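Local structure of periplasmic binding protein (Veillonella parvula, 4LJS) at residues R159-G162 with R163-R167; N168-A171 with E172-I175; Y78-P81 with E82-E85. The protein probably captures a small ligand, such as an iron chelate, haem or corrinoid, in the periplasm for ABC import, as related periplasmic binding proteins do. All coordinates share one frame; numbering follows the deposited sequence.

Contact 1. Residues R159-G162 with R163-R167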
loop_
_atom_site.group_PDB
_atom_site.type_symbol
_atom_site.label_atom_id
_atom_site.label_comp_id
_atom_site.label_asym_id
_atom_site.label_seq_id
_atom_site.Cartn_x
_atom_site.Cartn_y
_atom_site.Cartn_z
ATOM N N ARG A 159 0.959 12.846 -1.525
ATOM C CA ARG A 159 1.027 14.275 -1.764
ATOM C C ARG A 159 -0.372 14.884 -1.942
ATOM O O ARG A 159 -0.654 15.971 -1.427
ATOM C CB ARG A 159 1.902 14.528 -2.991
ATOM C CG ARG A 159 2.224 15.970 -3.263
ATOM C CD ARG A 159 3.262 16.083 -4.383
ATOM N NE ARG A 159 4.625 15.826 -3.917
ATOM C CZ ARG A 159 5.418 14.866 -4.385
ATOM N NH1 ARG A 159 4.988 14.049 -5.337
ATOM N NH2 ARG A 159 6.651 14.726 -3.906
ATOM N N ASP A 160 -1.247 14.184 -2.664
ATOM C CA ASP A 160 -2.623 14.644 -2.871
ATOM C C ASP A 160 -3.388 14.734 -1.551
ATOM O O ASP A 160 -4.062 15.725 -1.274
ATOM C CB ASP A 160 -3.376 13.706 -3.813
ATOM C CG ASP A 160 -2.959 13.867 -5.258
ATOM O OD1 ASP A 160 -2.384 14.924 -5.600
ATOM O OD2 ASP A 160 -3.217 12.936 -6.055
ATOM N N LEU A 161 -3.293 13.689 -0.741
ATOM C CA LEU A 161 -3.957 13.699 0.551
ATOM C C LEU A 161 -3.374 14.817 1.417
ATOM O O LEU A 161 -4.106 15.513 2.108
ATOM C CB LEU A 161 -3.866 12.328 1.223
ATOM C CG LEU A 161 -4.751 11.271 0.540
ATOM C CD1 LEU A 161 -4.536 9.883 1.129
ATOM C CD2 LEU A 161 -6.230 11.660 0.624
ATOM N N GLY A 162 -2.059 15.008 1.342
ATOM C CA GLY A 162 -1.417 16.126 2.010
ATOM C C GLY A 162 -2.022 17.475 1.648
ATOM O O GLY A 162 -2.267 18.306 2.523
ATOM N N ARG A 163 -2.274 17.702 0.360
ATOM C CA ARG A 163 -2.900 18.951 -0.071
ATOM C C ARG A 163 -4.343 19.069 0.436
ATOM O O ARG A 163 -4.773 20.137 0.874
ATOM C CB ARG A 163 -2.876 19.094 -1.596
ATOM C CG ARG A 163 -1.497 19.201 -2.212
ATOM C CD ARG A 163 -1.596 19.415 -3.721
ATOM N NE ARG A 163 -2.191 20.712 -4.049
ATOM C CZ ARG A 163 -2.813 20.988 -5.192
ATOM N NH1 ARG A 163 -2.937 20.053 -6.126
ATOM N NH2 ARG A 163 -3.319 22.199 -5.399
ATOM N N ILE A 164 -5.087 17.974 0.365
ATOM C CA ILE A 164 -6.476 17.967 0.812
ATOM C C ILE A 164 -6.588 18.315 2.303
ATOM O O ILE A 164 -7.467 19.076 2.699
ATOM C CB ILE A 164 -7.163 16.613 0.498
ATOM C CG1 ILE A 164 -7.321 16.435 -1.016
ATOM C CG2 ILE A 164 -8.525 16.510 1.184
ATOM C CD1 ILE A 164 -7.940 15.100 -1.423
ATOM N N PHE A 165 -5.670 17.798 3.116
ATOM C CA PHE A 165 -5.739 17.993 4.565
ATOM C C PHE A 165 -4.866 19.102 5.113
ATOM O O PHE A 165 -4.659 19.180 6.326
ATOM C CB PHE A 165 -5.425 16.685 5.286
ATOM C CG PHE A 165 -6.509 15.669 5.152
ATOM C CD1 PHE A 165 -7.577 15.674 6.015
ATOM C CD2 PHE A 165 -6.483 14.742 4.127
ATOM C CE1 PHE A 165 -8.593 14.752 5.883
ATOM C CE2 PHE A 165 -7.492 13.819 3.989
ATOM C CZ PHE A 165 -8.553 13.825 4.865
ATOM N N ASN A 166 -4.374 19.960 4.224
ATOM C CA ASN A 166 -3.389 20.980 4.578
ATOM C C ASN A 166 -2.218 20.428 5.403
ATOM O O ASN A 166 -1.816 21.019 6.409
ATOM C CB ASN A 166 -4.046 22.156 5.308
ATOM C CG ASN A 166 -3.166 23.392 5.313
ATOM O OD1 ASN A 166 -2.462 23.661 4.341
ATOM N ND2 ASN A 166 -3.184 24.134 6.413
ATOM N N ARG A 167 -1.691 19.282 4.982
ATOM C CA ARG A 167 -0.560 18.659 5.664
ATOM C C ARG A 167 0.561 18.449 4.659
ATOM O O ARG A 167 1.093 17.350 4.516
ATOM C CB ARG A 167 -0.967 17.321 6.298
ATOM C CG ARG A 167 -1.942 17.446 7.470
ATOM C CD ARG A 167 -1.296 18.079 8.695
ATOM N NE ARG A 167 -2.200 18.065 9.841
ATOM C CZ ARG A 167 -1.805 18.168 11.106
ATOM N NH1 ARG A 167 -0.513 18.292 11.383
ATOM N NH2 ARG A 167 -2.696 18.143 12.092
#
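Arg159 O accepts the backbone N of Arg163 at 3.0 Å, one turn on in the last part of helix 151-164, and Arg163 CG lies 3.4 Å from that same oxygen. That approach of a methylene to the oxygen follows from a chi1 of -64°, which sets CG beside its own backbone N. The guanidinium of Arg159 turns off to a salt bridge with Glu172. Asp160 O takes Ile164 N at 3.0 Å while Ile164 CG1 leans on it at 3.3 Å; the Asp160 carboxylate is held by Lys156 and the hydroxyl of Tyr137. Leu161 O receives Phe165 N at 2.9 Å and also lies in the plane of the Phe165 ring at its edge, 3.2 Å from CD2. The carbonyl thus meets the electropositive rim of the ring rather than its pi face. The side chains of these two residues run alongside each other, pointing the same way, with Leu161 CD2 4.2 Å from Phe165 CE2. Gly162 O ends the helix in a Schellman motif, binding Arg167 N at 2.7 Å in the carbonyl plane, while a weak bond joins Asn166 N to Arg163 O. Asn166, with a phi of 48°, is the C-prime residue, and Arg167 becomes the N-cap of the next helix, its guanidinium bridged to Glu63. Leu161 packs on Thr57 and Phe165 on Ile58, both of helix 52-60, Asp160 and Arg163 touch Ile26 of strand 19-29, and Arg159 reaches Ile175 on helix 168-188.

Contact 2. Residues N168-A171 with E172-I175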
loop_
_atom_site.group_PDB
_atom_site.type_symbol
_atom_site.label_atom_id
_atom_site.label_comp_id
_atom_site.label_asym_id
_atom_site.label_seq_id
_atom_site.Cartn_x
_atom_site.Cartn_y
_atom_site.Cartn_z
ATOM N N ASN A 168 0.907 19.517 3.956
ATOM C CA ASN A 168 1.903 19.440 2.897
ATOM C C ASN A 168 3.294 19.177 3.439
ATOM O O ASN A 168 4.037 18.372 2.885
ATOM C CB ASN A 168 1.877 20.719 2.059
ATOM C CG ASN A 168 0.523 20.959 1.442
ATOM O OD1 ASN A 168 0.089 20.198 0.573
ATOM N ND2 ASN A 168 -0.173 21.997 1.905
HETATM N N MSE A 169 3.640 19.851 4.530
HETATM C CA MSE A 169 4.936 19.643 5.157
HETATM C C MSE A 169 5.100 18.189 5.617
HETATM O O MSE A 169 6.136 17.567 5.383
HETATM C CB MSE A 169 5.126 20.609 6.322
HETATM C CG MSE A 169 6.513 20.556 6.919
HETATM SE SE MSE A 169 6.514 19.837 8.723
HETATM C CE MSE A 169 6.145 21.493 9.674
ATOM N N GLU A 170 4.064 17.641 6.243
ATOM C CA GLU A 170 4.112 16.264 6.715
ATOM C C GLU A 170 4.212 15.279 5.547
ATOM O O GLU A 170 4.956 14.299 5.607
ATOM C CB GLU A 170 2.891 15.955 7.594
ATOM C CG GLU A 170 2.858 16.716 8.931
ATOM C CD GLU A 170 2.305 18.144 8.826
ATOM O OE1 GLU A 170 2.148 18.662 7.702
ATOM O OE2 GLU A 170 2.021 18.752 9.882
ATOM N N ALA A 171 3.470 15.547 4.478
ATOM C CA ALA A 171 3.511 14.694 3.294
ATOM C C ALA A 171 4.902 14.674 2.663
ATOM O O ALA A 171 5.424 13.611 2.320
ATOM C CB ALA A 171 2.460 15.138 2.279
ATOM N N GLU A 172 5.508 15.848 2.527
ATOM C CA GLU A 172 6.821 15.952 1.909
ATOM C C GLU A 172 7.910 15.280 2.733
ATOM O O GLU A 172 8.821 14.671 2.178
ATOM C CB GLU A 172 7.190 17.415 1.639
ATOM C CG GLU A 172 6.505 17.990 0.404
ATOM C CD GLU A 172 6.750 17.157 -0.854
ATOM O OE1 GLU A 172 5.776 16.914 -1.606
ATOM O OE2 GLU A 172 7.916 16.751 -1.088
ATOM N N ARG A 173 7.825 15.399 4.052
ATOM C CA ARG A 173 8.796 14.748 4.923
ATOM C C ARG A 173 8.703 13.231 4.768
ATOM O O ARG A 173 9.721 12.551 4.644
ATOM C CB ARG A 173 8.576 15.146 6.381
ATOM C CG ARG A 173 9.501 14.442 7.361
ATOM C CD ARG A 173 9.093 14.732 8.792
ATOM N NE ARG A 173 7.645 14.631 8.956
ATOM C CZ ARG A 173 6.993 13.502 9.220
ATOM N NH1 ARG A 173 7.656 12.360 9.361
ATOM N NH2 ARG A 173 5.671 13.519 9.346
ATOM N N LEU A 174 7.479 12.705 4.764
ATOM C CA LEU A 174 7.270 11.265 4.615
ATOM C C LEU A 174 7.781 10.745 3.271
ATOM O O LEU A 174 8.447 9.719 3.202
ATOM C CB LEU A 174 5.791 10.916 4.789
ATOM C CG LEU A 174 5.248 11.166 6.194
ATOM C CD1 LEU A 174 3.738 11.052 6.202
ATOM C CD2 LEU A 174 5.884 10.210 7.203
ATOM N N ILE A 175 7.463 11.468 2.206
ATOM C CA ILE A 175 7.910 11.120 0.866
ATOM C C ILE A 175 9.438 11.170 0.764
ATOM O O ILE A 175 10.068 10.255 0.228
ATOM C CB ILE A 175 7.279 12.074 -0.161
ATOM C CG1 ILE A 175 5.797 11.728 -0.349
ATOM C CG2 ILE A 175 8.036 12.046 -1.482
ATOM C CD1 ILE A 175 5.011 12.810 -1.043
#
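Glu172, Arg173, Leu174 and Ile175 each give their backbone N to the carbonyl oxygen four residues earlier, from Asn168 to Ala171, as in a regular alpha helix; the shortest of these bonds is Glu172 N to Asn168 O at 2.9 Å, and the N-H...O angles are 159° to 165°. The side chains of the later turn lie back along the same carbonyls. Glu172 brings CG to 3.5 Å from Asn168 O, then bends at chi2, and its carboxylate goes on to the neighbouring helix, where it pairs with Arg159. Arg173 takes a different course: its CG stands opposite the backbone N (chi1 177°), and the chain folds at chi3, carrying NH2 back to 4.1 Å from Glu170 CB and placing Glu170 O over one face of the guanidinium. The charged ends do not meet, since Glu170 OE2 stays 6.4 Å from Arg173 NH2 and forms its salt bridge with Arg167 instead. Leu174 rests CG on Glu170 O at 3.2 Å. Ile175 curls round Ala171 O in the same way, with CG1 at 3.3 Å and CD1 at 3.5 Å. The small CB of Ala171 faces Ile158 and Leu61, and Leu174 touches Ile297. Buried Ala171, Leu174 and Ile175 thus form the apolar side of the helix, whereas Asn168, the selenomethionine Met169, Glu172 and Arg173 are exposed. The hydrogen bonds between the two turns are all backbone bonds, while the acids serve as links to arginines outside the segments; the negative charge of Glu170, close to the helix start, would probably also be favoured by the helix dipole.

Contact 3. Residues Y78-P81 with E82-E85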
loop_
_atom_site.group_PDB
_atom_site.type_symbol
_atom_site.label_atom_id
_atom_site.label_comp_id
_atom_site.label_asym_id
_atom_site.label_seq_id
_atom_site.Cartn_x
_atom_site.Cartn_y
_atom_site.Cartn_z
ATOM N N TYR A 78 -2.443 -5.034 12.406
ATOM C CA TYR A 78 -1.979 -4.855 11.035
ATOM C C TYR A 78 -1.599 -3.408 10.787
ATOM O O TYR A 78 -1.004 -3.095 9.773
ATOM C CB TYR A 78 -3.068 -5.242 10.042
ATOM C CG TYR A 78 -3.414 -6.707 10.031
ATOM C CD1 TYR A 78 -4.156 -7.271 11.054
ATOM C CD2 TYR A 78 -3.014 -7.524 8.984
ATOM C CE1 TYR A 78 -4.478 -8.607 11.044
ATOM C CE2 TYR A 78 -3.338 -8.863 8.963
ATOM C CZ TYR A 78 -4.071 -9.400 9.995
ATOM O OH TYR A 78 -4.394 -10.737 9.984
ATOM N N VAL A 79 -1.975 -2.528 11.708
ATOM C CA VAL A 79 -1.637 -1.114 11.614
ATOM C C VAL A 79 -0.266 -0.901 12.258
ATOM O O VAL A 79 0.052 -1.561 13.252
ATOM C CB VAL A 79 -2.717 -0.257 12.329
ATOM C CG1 VAL A 79 -2.330 1.213 12.369
ATOM C CG2 VAL A 79 -4.059 -0.434 11.642
ATOM N N ARG A 80 0.550 -0.012 11.685
ATOM C CA ARG A 80 1.850 0.335 12.277
ATOM C C ARG A 80 1.662 0.742 13.732
ATOM O O ARG A 80 0.732 1.486 14.042
ATOM C CB ARG A 80 2.526 1.490 11.526
ATOM C CG ARG A 80 3.208 1.101 10.240
ATOM C CD ARG A 80 3.904 2.284 9.575
ATOM N NE ARG A 80 5.137 2.654 10.258
ATOM C CZ ARG A 80 6.315 2.078 10.030
ATOM N NH1 ARG A 80 6.413 1.102 9.139
ATOM N NH2 ARG A 80 7.395 2.472 10.694
ATOM N N PRO A 81 2.540 0.250 14.624
ATOM C CA PRO A 81 2.436 0.493 16.072
ATOM C C PRO A 81 2.138 1.956 16.419
ATOM O O PRO A 81 1.240 2.213 17.221
ATOM C CB PRO A 81 3.822 0.083 16.596
ATOM C CG PRO A 81 4.287 -0.957 15.631
ATOM C CD PRO A 81 3.715 -0.574 14.280
ATOM N N GLU A 82 2.848 2.893 15.793
ATOM C CA GLU A 82 2.693 4.316 16.091
ATOM C C GLU A 82 1.376 4.914 15.613
ATOM O O GLU A 82 1.034 6.030 15.992
ATOM C CB GLU A 82 3.849 5.125 15.494
ATOM C CG GLU A 82 3.854 5.169 13.981
ATOM C CD GLU A 82 4.986 4.353 13.384
ATOM O OE1 GLU A 82 5.654 4.856 12.450
ATOM O OE2 GLU A 82 5.207 3.212 13.855
ATOM N N TYR A 83 0.647 4.180 14.777
ATOM C CA TYR A 83 -0.643 4.645 14.271
ATOM C C TYR A 83 -1.823 3.930 14.935
ATOM O O TYR A 83 -2.982 4.239 14.651
ATOM C CB TYR A 83 -0.716 4.475 12.747
ATOM C CG TYR A 83 0.343 5.254 11.994
ATOM C CD1 TYR A 83 0.864 6.434 12.512
ATOM C CD2 TYR A 83 0.824 4.810 10.765
ATOM C CE1 TYR A 83 1.841 7.151 11.828
ATOM C CE2 TYR A 83 1.802 5.521 10.077
ATOM C CZ TYR A 83 2.300 6.688 10.614
ATOM O OH TYR A 83 3.263 7.401 9.935
ATOM N N ARG A 84 -1.533 2.983 15.822
ATOM C CA ARG A 84 -2.596 2.173 16.422
ATOM C C ARG A 84 -3.566 2.942 17.301
ATOM O O ARG A 84 -4.775 2.699 17.241
ATOM C CB ARG A 84 -2.029 0.987 17.192
ATOM C CG ARG A 84 -1.829 -0.220 16.323
ATOM C CD ARG A 84 -0.969 -1.237 17.022
ATOM N NE ARG A 84 -0.312 -2.120 16.071
ATOM C CZ ARG A 84 0.660 -2.958 16.400
ATOM N NH1 ARG A 84 1.079 -3.016 17.660
ATOM N NH2 ARG A 84 1.205 -3.736 15.475
ATOM N N GLU A 85 -3.043 3.848 18.125
ATOM C CA GLU A 85 -3.893 4.607 19.047
ATOM C C GLU A 85 -4.947 5.415 18.292
ATOM O O GLU A 85 -6.122 5.403 18.649
ATOM C CB GLU A 85 -3.064 5.530 19.939
ATOM C CG GLU A 85 -2.679 4.912 21.277
ATOM C CD GLU A 85 -2.260 5.947 22.314
ATOM O OE1 GLU A 85 -1.917 5.546 23.446
ATOM O OE2 GLU A 85 -2.277 7.158 22.001
HETATM O O HOH W 1 -0.100 4.164 18.298
#
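Two overlapping type I turns lead from the loop at Val79 and Arg80 into helix 84-89: Tyr83 N bonds Arg80 O at 2.8 Å, and Arg84 N bonds Pro81 O. Arg84 then folds back over this lead-in. Its chain, extended from CG to NE, carries NE to 2.9 Å from Val79 O, with a weak second bond from NH2, and Pro81 CA sits against one face of the guanidinium, 3.7 Å from its plane and offset toward the rim. An alanine in place of Arg84 is likely to leave Val79 O without these donors and to remove the flat group that lies against Pro81 CA. Arg80 and Glu82 run side by side in a salt bridge, NE to OE1 3.1 Å, straight at 163°. OE1 lies in the guanidinium plane but is approached from above the carboxylate plane, the two planes being 85° apart. NH1 of Arg80 pairs with Asp301. Tyr83 brings CD2 to 3.8 Å from Arg80 CB, and its CB receives Val79 CG1 at 3.7 Å, the two side chains crossing at about a right angle, with Tyr83 also packed on helix 52-60. A water donates to Pro81 O at 2.6 Å and accepts from Glu85 N. The chemistry is a division of labour between two arginines: one binds a backbone carbonyl to brace the turn, and the other is shared between two acids, which probably limits its rotation.

How the contacts relate
Along the chain the order is contact 3, contact 1, contact 2. Contact 3 leads into helix 84-89, after strand 67-71 at the edge of the four-stranded parallel sheet. Contacts 1 and 2 lie on the consecutive helices 151-164 and 168-188, their centres 9 Å apart; they touch through the Arg159-Glu172 salt bridge and Asn168 packing on Arg163. Contact 3 is apart from both, its centre 21 Å from contact 1 and 19 Å from contact 2, although its nearest atoms come within about 5 Å of contact 2. Helix 168-188 runs on toward the mixed sheet, consistent with the long linking helix of this family, so contacts 1 and 2 probably lie where it leaves the parallel-sheet lobe.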